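Local structure of serpin-12 (Manduca sexta, 6CJ7) at residues 53-58 against 299-305; 128-134 against 159-164; 180-186 against 327-331. The protein probably inhibits serine proteases as a serpin and controls the prophenoloxidase activation system in larval hemolymph. All blocks are in the same frame, centred on the assembly; numbering follows the deposited sequence.

Contact 1: 53-58 against 299-305; sequences GAAGNT and QAELYNL
Thr58 and Glu301 each turn the first group beyond CB opposite their own carbonyl carbon: OG1 in Thr58 (chi1 -56°) and CG in Glu301 (chi1 -68°). The threonine torsion sets Thr58 OG1 beside its own backbone N, in place to accept from Glu301 N at 2.9 Å and 160°. This is packing within the serpin fold, at the start of helix 56-66, which follows helix 40-51 in the chain; the partner 299-305 is a loop between helix 284-289 and strand 306-307. Thr58 and Glu301 cross at about a right angle, and the glutamate chain then bends at chi2. Glu301 CB lies 3.2 Å from Ala55 O.

Two further bonds join the residues ahead of the helix to the loop 299-305 by backbone groups alone. Ala55 N donates to Glu301 O at 3.0 Å, and the CA of Ala54 adds a CA-H...O contact to the same oxygen. Further along, Gly53 O accepts a weak bond from Asn304 N at 3.3 Å and a CA-H...O contact from the CA of Leu302, also 3.3 Å. A water adds a shorter bond, donating to Gly53 O at 2.6 Å, and takes a second share of the Asn304 N-H, bridging the pair. Glycine suits position 53, because a CB there would run into the CB of Leu305. Alongside the backbone bonds, Leu302 brings its CD2 methyl to the CB of Ala54, 4.1 Å away, while Ala54 also touches Leu59 and Ile62 of helix 56-66.

Thr58 OG1 has further polar company: Ser294 OG forms a weak bond with it, and a second water links it to the loop by donating to Gln299 O at 3.1 Å.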
loop_
_atom_site.group_PDB
_atom_site.type_symbol
_atom_site.label_atom_id
_atom_site.label_comp_id
_atom_site.label_asym_id
_atom_site.label_seq_id
_atom_site.Cartn_x
_atom_site.Cartn_y
_atom_site.Cartn_z
ATOM N N GLY A 53 5.292 4.581 20.841
ATOM C CA GLY A 53 5.924 3.945 21.977
ATOM C C GLY A 53 7.430 4.055 22.023
ATOM O O GLY A 53 8.053 3.406 22.877
ATOM N N ALA A 54 8.040 4.869 21.163
ATOM C CA ALA A 54 9.482 4.914 20.987
ATOM C C ALA A 54 10.135 5.981 21.860
ATOM O O ALA A 54 9.517 6.988 22.235
ATOM C CB ALA A 54 9.839 5.187 19.527
ATOM N N ALA A 55 11.406 5.748 22.179
ATOM C CA ALA A 55 12.216 6.699 22.920
ATOM C C ALA A 55 13.631 6.736 22.360
ATOM O O ALA A 55 14.039 5.881 21.563
ATOM C CB ALA A 55 12.256 6.352 24.415
ATOM N N GLY A 56 14.391 7.735 22.813
ATOM C CA GLY A 56 15.824 7.746 22.575
ATOM C C GLY A 56 16.180 7.632 21.110
ATOM O O GLY A 56 15.564 8.266 20.246
ATOM N N ASN A 57 17.187 6.802 20.819
ATOM C CA ASN A 57 17.666 6.688 19.444
ATOM C C ASN A 57 16.618 6.078 18.516
ATOM O O ASN A 57 16.577 6.417 17.328
ATOM C CB ASN A 57 18.952 5.860 19.391
ATOM C CG ASN A 57 19.469 5.683 17.971
ATOM O OD1 ASN A 57 19.588 4.560 17.474
ATOM N ND2 ASN A 57 19.759 6.796 17.303
ATOM N N THR A 58 15.764 5.184 19.026
ATOM C CA THR A 58 14.713 4.610 18.188
ATOM C C THR A 58 13.703 5.669 17.769
ATOM O O THR A 58 13.274 5.710 16.608
ATOM C CB THR A 58 14.020 3.468 18.934
ATOM O OG1 THR A 58 15.018 2.509 19.332
ATOM C CG2 THR A 58 12.972 2.772 18.058
ATOM N N GLN A 299 18.592 -3.376 21.238
ATOM C CA GLN A 299 18.713 -2.018 21.748
ATOM C C GLN A 299 17.500 -1.158 21.413
ATOM O O GLN A 299 17.507 0.042 21.707
ATOM C CB GLN A 299 19.979 -1.345 21.207
ATOM C CG GLN A 299 21.273 -1.907 21.782
ATOM C CD GLN A 299 21.550 -3.311 21.290
ATOM O OE1 GLN A 299 21.506 -3.577 20.089
ATOM N NE2 GLN A 299 21.813 -4.224 22.217
ATOM N N ALA A 300 16.470 -1.742 20.797
ATOM C CA ALA A 300 15.257 -0.994 20.492
ATOM C C ALA A 300 14.675 -0.378 21.750
ATOM O O ALA A 300 14.574 -1.038 22.789
ATOM C CB ALA A 300 14.216 -1.904 19.844
ATOM N N GLU A 301 14.279 0.885 21.642
ATOM C CA GLU A 301 13.728 1.654 22.761
ATOM C C GLU A 301 12.235 1.817 22.511
ATOM O O GLU A 301 11.780 2.826 21.971
ATOM C CB GLU A 301 14.430 2.999 22.895
ATOM C CG GLU A 301 15.870 2.875 23.322
ATOM C CD GLU A 301 15.983 2.462 24.781
ATOM O OE1 GLU A 301 15.079 2.797 25.574
ATOM O OE2 GLU A 301 16.972 1.799 25.143
ATOM N N LEU A 302 11.472 0.793 22.904
ATOM C CA LEU A 302 10.026 0.740 22.728
ATOM C C LEU A 302 9.343 0.467 24.061
ATOM O O LEU A 302 8.312 -0.211 24.119
ATOM C CB LEU A 302 9.647 -0.318 21.685
ATOM C CG LEU A 302 10.193 -0.033 20.291
ATOM C CD1 LEU A 302 10.170 -1.295 19.413
ATOM C CD2 LEU A 302 9.398 1.129 19.642
ATOM N N TYR A 303 9.915 0.992 25.149
ATOM C CA TYR A 303 9.403 0.693 26.478
ATOM C C TYR A 303 8.000 1.242 26.702
ATOM O O TYR A 303 7.269 0.719 27.550
ATOM C CB TYR A 303 10.368 1.245 27.533
ATOM C CG TYR A 303 10.117 0.696 28.911
ATOM C CD1 TYR A 303 10.537 -0.587 29.244
ATOM C CD2 TYR A 303 9.458 1.453 29.882
ATOM C CE1 TYR A 303 10.311 -1.111 30.504
ATOM C CE2 TYR A 303 9.220 0.932 31.143
ATOM C CZ TYR A 303 9.644 -0.344 31.447
ATOM O OH TYR A 303 9.414 -0.868 32.696
ATOM N N ASN A 304 7.596 2.274 25.971
ATOM C CA ASN A 304 6.248 2.807 26.121
ATOM C C ASN A 304 5.245 2.090 25.228
ATOM O O ASN A 304 4.088 2.524 25.134
ATOM C CB ASN A 304 6.213 4.304 25.845
ATOM C CG ASN A 304 6.845 5.114 26.948
ATOM O OD1 ASN A 304 7.498 6.123 26.677
ATOM N ND2 ASN A 304 6.656 4.695 28.190
ATOM N N LEU A 305 5.671 1.020 24.556
ATOM C CA LEU A 305 4.777 0.071 23.912
ATOM C C LEU A 305 4.482 -1.117 24.828
ATOM O O LEU A 305 3.327 -1.545 24.937
ATOM C CB LEU A 305 5.405 -0.382 22.591
ATOM C CG LEU A 305 4.622 -1.288 21.652
ATOM C CD1 LEU A 305 5.212 -1.187 20.252
ATOM C CD2 LEU A 305 4.673 -2.735 22.123
HETATM O O HOH W 1 9.675 4.189 24.765
HETATM O O HOH W 2 6.821 6.955 23.737
HETATM O O HOH W 3 17.551 2.673 20.101
#

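Contact 2: 128-134 against 159-164; sequences FGKPALA and LSGNTQ
Phe128 packs against Leu159 and Thr163 in a mostly apolar contact between the start of helix 131-145 and the loop that leads from that helix into strand 165-174. The Phe128 ring is the centrepiece. Thr163 lays its CG2 methyl almost exactly on the ring normal, 3.7 Å from the ring centroid of Phe128 and only 2° off the perpendicular, a CH-pi contact over the face. Leu159 comes in at the ring edge instead, its CD1 4.1 Å from Phe128 CD1, and the same methyl lies 3.9 Å from Ala134 CB. Pro131 packs on the leucine's stem, Pro131 CB lying 4.0 Å from Leu159 CB.

Thr163 is held in its pose by its own loop: OG1 lies beside the backbone N (chi1 -60°) and accepts from Ser160 N at 2.9 Å, which puts CG2 anti to that N, over the ring. Residues 160-163 form a type I turn, and Ser160 OG accepts from Asn162 N, an ST turn. Phe128 also touches Phe100 and Val166 of neighbouring strands. A serine in its place would probably open a gap beside the Thr163 methyl and strip Leu159 of its aromatic neighbour.

The layout belongs to the serpin fold, where helix F lies across the face of sheet A and its return loop feeds the sheet's third strand.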
loop_
_atom_site.group_PDB
_atom_site.type_symbol
_atom_site.label_atom_id
_atom_site.label_comp_id
_atom_site.label_asym_id
_atom_site.label_seq_id
_atom_site.Cartn_x
_atom_site.Cartn_y
_atom_site.Cartn_z
ATOM N N PHE A 128 3.264 -17.030 21.879
ATOM C CA PHE A 128 3.981 -17.566 20.729
ATOM C C PHE A 128 4.603 -18.934 20.995
ATOM O O PHE A 128 5.256 -19.485 20.100
ATOM C CB PHE A 128 5.071 -16.579 20.274
ATOM C CG PHE A 128 4.534 -15.293 19.694
ATOM C CD1 PHE A 128 3.986 -15.269 18.416
ATOM C CD2 PHE A 128 4.589 -14.107 20.409
ATOM C CE1 PHE A 128 3.491 -14.082 17.874
ATOM C CE2 PHE A 128 4.096 -12.920 19.873
ATOM C CZ PHE A 128 3.546 -12.910 18.601
ATOM N N GLY A 129 4.416 -19.495 22.194
ATOM C CA GLY A 129 5.012 -20.776 22.536
ATOM C C GLY A 129 4.494 -21.946 21.726
ATOM O O GLY A 129 5.180 -22.967 21.630
ATOM N N LYS A 130 3.290 -21.830 21.162
ATOM C CA LYS A 130 2.779 -22.773 20.171
ATOM C C LYS A 130 2.763 -22.030 18.844
ATOM O O LYS A 130 1.773 -21.350 18.515
ATOM C CB LYS A 130 1.384 -23.302 20.517
ATOM C CG LYS A 130 1.344 -24.237 21.721
ATOM C CD LYS A 130 -0.077 -24.695 22.035
ATOM C CE LYS A 130 -0.131 -25.647 23.221
ATOM N NZ LYS A 130 0.519 -26.963 23.008
ATOM N N PRO A 131 3.840 -22.119 18.055
ATOM C CA PRO A 131 3.958 -21.247 16.871
ATOM C C PRO A 131 2.897 -21.493 15.816
ATOM O O PRO A 131 2.429 -20.525 15.213
ATOM C CB PRO A 131 5.362 -21.575 16.335
ATOM C CG PRO A 131 6.103 -22.156 17.496
ATOM C CD PRO A 131 5.074 -22.875 18.327
ATOM N N ALA A 132 2.500 -22.748 15.587
ATOM C CA ALA A 132 1.507 -23.022 14.551
ATOM C C ALA A 132 0.159 -22.422 14.927
ATOM O O ALA A 132 -0.546 -21.865 14.073
ATOM C CB ALA A 132 1.384 -24.526 14.318
ATOM N N LEU A 133 -0.209 -22.521 16.205
ATOM C CA LEU A 133 -1.458 -21.933 16.676
ATOM C C LEU A 133 -1.427 -20.414 16.580
ATOM O O LEU A 133 -2.410 -19.792 16.159
ATOM C CB LEU A 133 -1.725 -22.394 18.110
ATOM C CG LEU A 133 -2.799 -21.658 18.894
ATOM C CD1 LEU A 133 -4.168 -21.949 18.291
ATOM C CD2 LEU A 133 -2.763 -22.096 20.346
ATOM N N ALA A 134 -0.304 -19.799 16.956
ATOM C CA ALA A 134 -0.185 -18.347 16.888
ATOM C C ALA A 134 -0.275 -17.847 15.450
ATOM O O ALA A 134 -1.000 -16.884 15.158
ATOM C CB ALA A 134 1.131 -17.895 17.520
ATOM N N LEU A 159 7.918 -17.976 13.868
ATOM C CA LEU A 159 7.525 -17.740 15.246
ATOM C C LEU A 159 8.150 -18.783 16.163
ATOM O O LEU A 159 8.374 -19.934 15.770
ATOM C CB LEU A 159 5.996 -17.766 15.390
ATOM C CG LEU A 159 5.189 -16.891 14.427
ATOM C CD1 LEU A 159 3.707 -16.996 14.738
ATOM C CD2 LEU A 159 5.653 -15.445 14.489
ATOM N N SER A 160 8.425 -18.372 17.394
ATOM C CA SER A 160 8.935 -19.279 18.407
ATOM C C SER A 160 8.597 -18.689 19.766
ATOM O O SER A 160 8.088 -17.572 19.866
ATOM C CB SER A 160 10.443 -19.492 18.251
ATOM O OG SER A 160 11.151 -18.313 18.597
ATOM N N GLY A 161 8.902 -19.440 20.822
ATOM C CA GLY A 161 8.717 -18.905 22.159
ATOM C C GLY A 161 9.529 -17.656 22.430
ATOM O O GLY A 161 9.230 -16.922 23.379
ATOM N N ASN A 162 10.547 -17.392 21.617
ATOM C CA ASN A 162 11.375 -16.208 21.783
ATOM C C ASN A 162 10.895 -15.021 20.955
ATOM O O ASN A 162 11.475 -13.936 21.070
ATOM C CB ASN A 162 12.829 -16.542 21.442
ATOM C CG ASN A 162 13.517 -17.334 22.549
ATOM O OD1 ASN A 162 13.510 -16.929 23.714
ATOM N ND2 ASN A 162 14.098 -18.473 22.193
ATOM N N THR A 163 9.858 -15.195 20.132
ATOM C CA THR A 163 9.245 -14.074 19.428
ATOM C C THR A 163 8.701 -13.063 20.422
ATOM O O THR A 163 8.037 -13.430 21.394
ATOM C CB THR A 163 8.114 -14.576 18.527
ATOM O OG1 THR A 163 8.667 -15.500 17.586
ATOM C CG2 THR A 163 7.416 -13.418 17.790
ATOM N N GLN A 164 8.984 -11.787 20.172
ATOM C CA GLN A 164 8.540 -10.717 21.057
ATOM C C GLN A 164 7.382 -9.920 20.485
ATOM O O GLN A 164 6.439 -9.593 21.214
ATOM C CB GLN A 164 9.704 -9.773 21.376
ATOM C CG GLN A 164 10.832 -10.501 22.088
ATOM C CD GLN A 164 11.766 -9.576 22.816
ATOM O OE1 GLN A 164 12.616 -10.033 23.590
ATOM N NE2 GLN A 164 11.627 -8.280 22.580
#

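Contact 3: 180-186 against 327-331; sequences PFREQAT and DERGG
The Phe181 ring turns an edge to Glu328, whose backbone O lies near the ring plane, 4.2 Å from Phe181 CD2; outside these segments Trp177 meets the same ring edge-to-face. A second flat group is the Glu328 carboxylate. Its OE1 accepts from Thr186 OG1 at 2.7 Å, using the anti lone pair that points away from the other oxygen, while OE2 makes a salt bridge to Lys274. With each oxygen engaged, the group should be well fixed in rotation. Glu183 adds another carboxylate, its plane turned 44° from that of Glu328, and the 5.3 Å between Glu183 OE1 and Glu328 OE2 brings like charges near, probably eased by Lys274.

Glu328 reaches Thr186 because its chain bends at chi2 (90°), running past the CB of Phe181 on the way; the two CB atoms of Glu328 and Phe181 are 3.7 Å apart. The backbone adds a bond from Phe181 N to Glu328 O, 3.0 Å long. Beyond it Pro180 packs against the two glycines, its CD 3.3 Å from Gly331 O. A CB on Gly330 would collide with Pro180 N.

Within 327-331 an Asx turn forms as Asp327 OD1 accepts from Arg329 N, met from above the carboxylate plane; Lys174 pairs with the same oxygen.

Strand 317-326 ends just before this corner, and residues 332-346, which follow directly, are not modelled. By serpin topology this is the breach region of sheet A, where the proximal hinge of the reactive centre loop begins.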
loop_
_atom_site.group_PDB
_atom_site.type_symbol
_atom_site.label_atom_id
_atom_site.label_comp_id
_atom_site.label_asym_id
_atom_site.label_seq_id
_atom_site.Cartn_x
_atom_site.Cartn_y
_atom_site.Cartn_z
ATOM N N PRO A 180 -19.169 2.385 -15.625
ATOM C CA PRO A 180 -18.683 1.028 -15.885
ATOM C C PRO A 180 -17.979 0.917 -17.223
ATOM O O PRO A 180 -18.237 1.677 -18.160
ATOM C CB PRO A 180 -19.963 0.183 -15.875
ATOM C CG PRO A 180 -21.049 1.138 -16.207
ATOM C CD PRO A 180 -20.641 2.459 -15.639
ATOM N N PHE A 181 -17.061 -0.042 -17.287
ATOM C CA PHE A 181 -16.630 -0.600 -18.561
ATOM C C PHE A 181 -17.673 -1.594 -19.041
ATOM O O PHE A 181 -18.176 -2.407 -18.256
ATOM C CB PHE A 181 -15.287 -1.316 -18.419
ATOM C CG PHE A 181 -14.115 -0.409 -18.219
ATOM C CD1 PHE A 181 -13.431 0.106 -19.305
ATOM C CD2 PHE A 181 -13.668 -0.102 -16.940
ATOM C CE1 PHE A 181 -12.329 0.929 -19.120
ATOM C CE2 PHE A 181 -12.574 0.726 -16.754
ATOM C CZ PHE A 181 -11.904 1.240 -17.844
ATOM N N ARG A 182 -17.983 -1.541 -20.338
ATOM C CA ARG A 182 -18.886 -2.506 -20.946
ATOM C C ARG A 182 -18.172 -3.852 -21.035
ATOM O O ARG A 182 -17.107 -3.952 -21.651
ATOM C CB ARG A 182 -19.318 -2.003 -22.326
ATOM C CG ARG A 182 -20.713 -2.420 -22.770
ATOM C CD ARG A 182 -21.166 -1.705 -24.051
ATOM N NE ARG A 182 -20.204 -1.844 -25.143
ATOM C CZ ARG A 182 -20.173 -2.872 -25.985
ATOM N NH1 ARG A 182 -21.046 -3.863 -25.857
ATOM N NH2 ARG A 182 -19.264 -2.917 -26.952
ATOM N N GLU A 183 -18.737 -4.873 -20.387
ATOM C CA GLU A 183 -18.112 -6.196 -20.383
ATOM C C GLU A 183 -17.891 -6.713 -21.800
ATOM O O GLU A 183 -16.825 -7.251 -22.115
ATOM C CB GLU A 183 -18.968 -7.187 -19.598
ATOM C CG GLU A 183 -18.599 -7.330 -18.140
ATOM C CD GLU A 183 -19.390 -8.430 -17.458
ATOM O OE1 GLU A 183 -19.853 -8.210 -16.320
ATOM O OE2 GLU A 183 -19.553 -9.512 -18.064
ATOM N N GLN A 184 -18.894 -6.574 -22.671
ATOM C CA GLN A 184 -18.715 -7.104 -24.019
ATOM C C GLN A 184 -17.689 -6.312 -24.827
ATOM O O GLN A 184 -17.322 -6.749 -25.922
ATOM C CB GLN A 184 -20.062 -7.167 -24.753
ATOM C CG GLN A 184 -20.834 -8.484 -24.552
ATOM C CD GLN A 184 -20.639 -9.486 -25.689
ATOM O OE1 GLN A 184 -19.503 -9.802 -26.080
ATOM N NE2 GLN A 184 -21.745 -10.000 -26.215
ATOM N N ALA A 185 -17.183 -5.193 -24.297
ATOM C CA ALA A 185 -16.090 -4.465 -24.923
ATOM C C ALA A 185 -14.714 -4.949 -24.481
ATOM O O ALA A 185 -13.715 -4.544 -25.086
ATOM C CB ALA A 185 -16.209 -2.967 -24.642
ATOM N N THR A 186 -14.630 -5.783 -23.443
ATOM C CA THR A 186 -13.337 -6.300 -23.009
ATOM C C THR A 186 -12.827 -7.291 -24.037
ATOM O O THR A 186 -13.564 -8.181 -24.463
ATOM C CB THR A 186 -13.459 -6.974 -21.649
ATOM O OG1 THR A 186 -13.879 -5.992 -20.689
ATOM C CG2 THR A 186 -12.117 -7.552 -21.192
ATOM N N ASP A 327 -11.727 -4.575 -12.216
ATOM C CA ASP A 327 -12.492 -5.216 -13.289
ATOM C C ASP A 327 -13.449 -4.178 -13.866
ATOM O O ASP A 327 -13.291 -2.978 -13.628
ATOM C CB ASP A 327 -13.181 -6.508 -12.797
ATOM C CG ASP A 327 -14.250 -6.278 -11.737
ATOM O OD1 ASP A 327 -14.768 -5.152 -11.586
ATOM O OD2 ASP A 327 -14.590 -7.267 -11.048
ATOM N N GLU A 328 -14.448 -4.636 -14.629
ATOM C CA GLU A 328 -15.278 -3.716 -15.404
ATOM C C GLU A 328 -16.324 -2.972 -14.584
ATOM O O GLU A 328 -16.904 -2.005 -15.087
ATOM C CB GLU A 328 -16.016 -4.458 -16.520
ATOM C CG GLU A 328 -15.151 -5.051 -17.632
ATOM C CD GLU A 328 -14.693 -6.479 -17.345
ATOM O OE1 GLU A 328 -14.292 -7.156 -18.317
ATOM O OE2 GLU A 328 -14.691 -6.934 -16.189
ATOM N N ARG A 329 -16.624 -3.422 -13.371
ATOM C CA ARG A 329 -17.888 -3.043 -12.748
ATOM C C ARG A 329 -17.914 -1.571 -12.342
ATOM O O ARG A 329 -16.936 -1.034 -11.810
ATOM C CB ARG A 329 -18.169 -3.942 -11.539
ATOM C CG ARG A 329 -19.642 -3.984 -11.196
ATOM C CD ARG A 329 -19.984 -4.953 -10.077
ATOM N NE ARG A 329 -21.398 -4.838 -9.721
ATOM C CZ ARG A 329 -21.841 -4.367 -8.559
ATOM N NH1 ARG A 329 -20.977 -3.988 -7.626
ATOM N NH2 ARG A 329 -23.144 -4.292 -8.327
ATOM N N GLY A 330 -19.052 -0.920 -12.608
ATOM C CA GLY A 330 -19.224 0.485 -12.294
ATOM C C GLY A 330 -20.644 0.791 -11.867
ATOM O O GLY A 330 -21.533 -0.062 -11.922
ATOM N N GLY A 331 -20.849 2.040 -11.453
ATOM C CA GLY A 331 -22.165 2.512 -11.037
ATOM C C GLY A 331 -23.049 2.986 -12.170
ATOM O O GLY A 331 -22.928 2.521 -13.302
#

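Contacts 1 and 2 share one end of the molecule, their centres about 23 Å apart, while contact 3 lies on the opposite side of the chain's centre, about 50 Å from contact 1 by centres. None is deep core; each mixes buried and exposed residues. Strands 165-174 and 317-326, parallel neighbours, join the two ends: the first follows contact 2 and leads toward 180-186, the second follows 299-305 and runs into 327-331. The chemistry changes with place. Contact 1 relies on backbone bonds, one threonine hydroxyl and waters, contact 2 on apolar side chains around an aromatic ring, and contact 3 on a buried glutamate next to the start of the reactive centre loop.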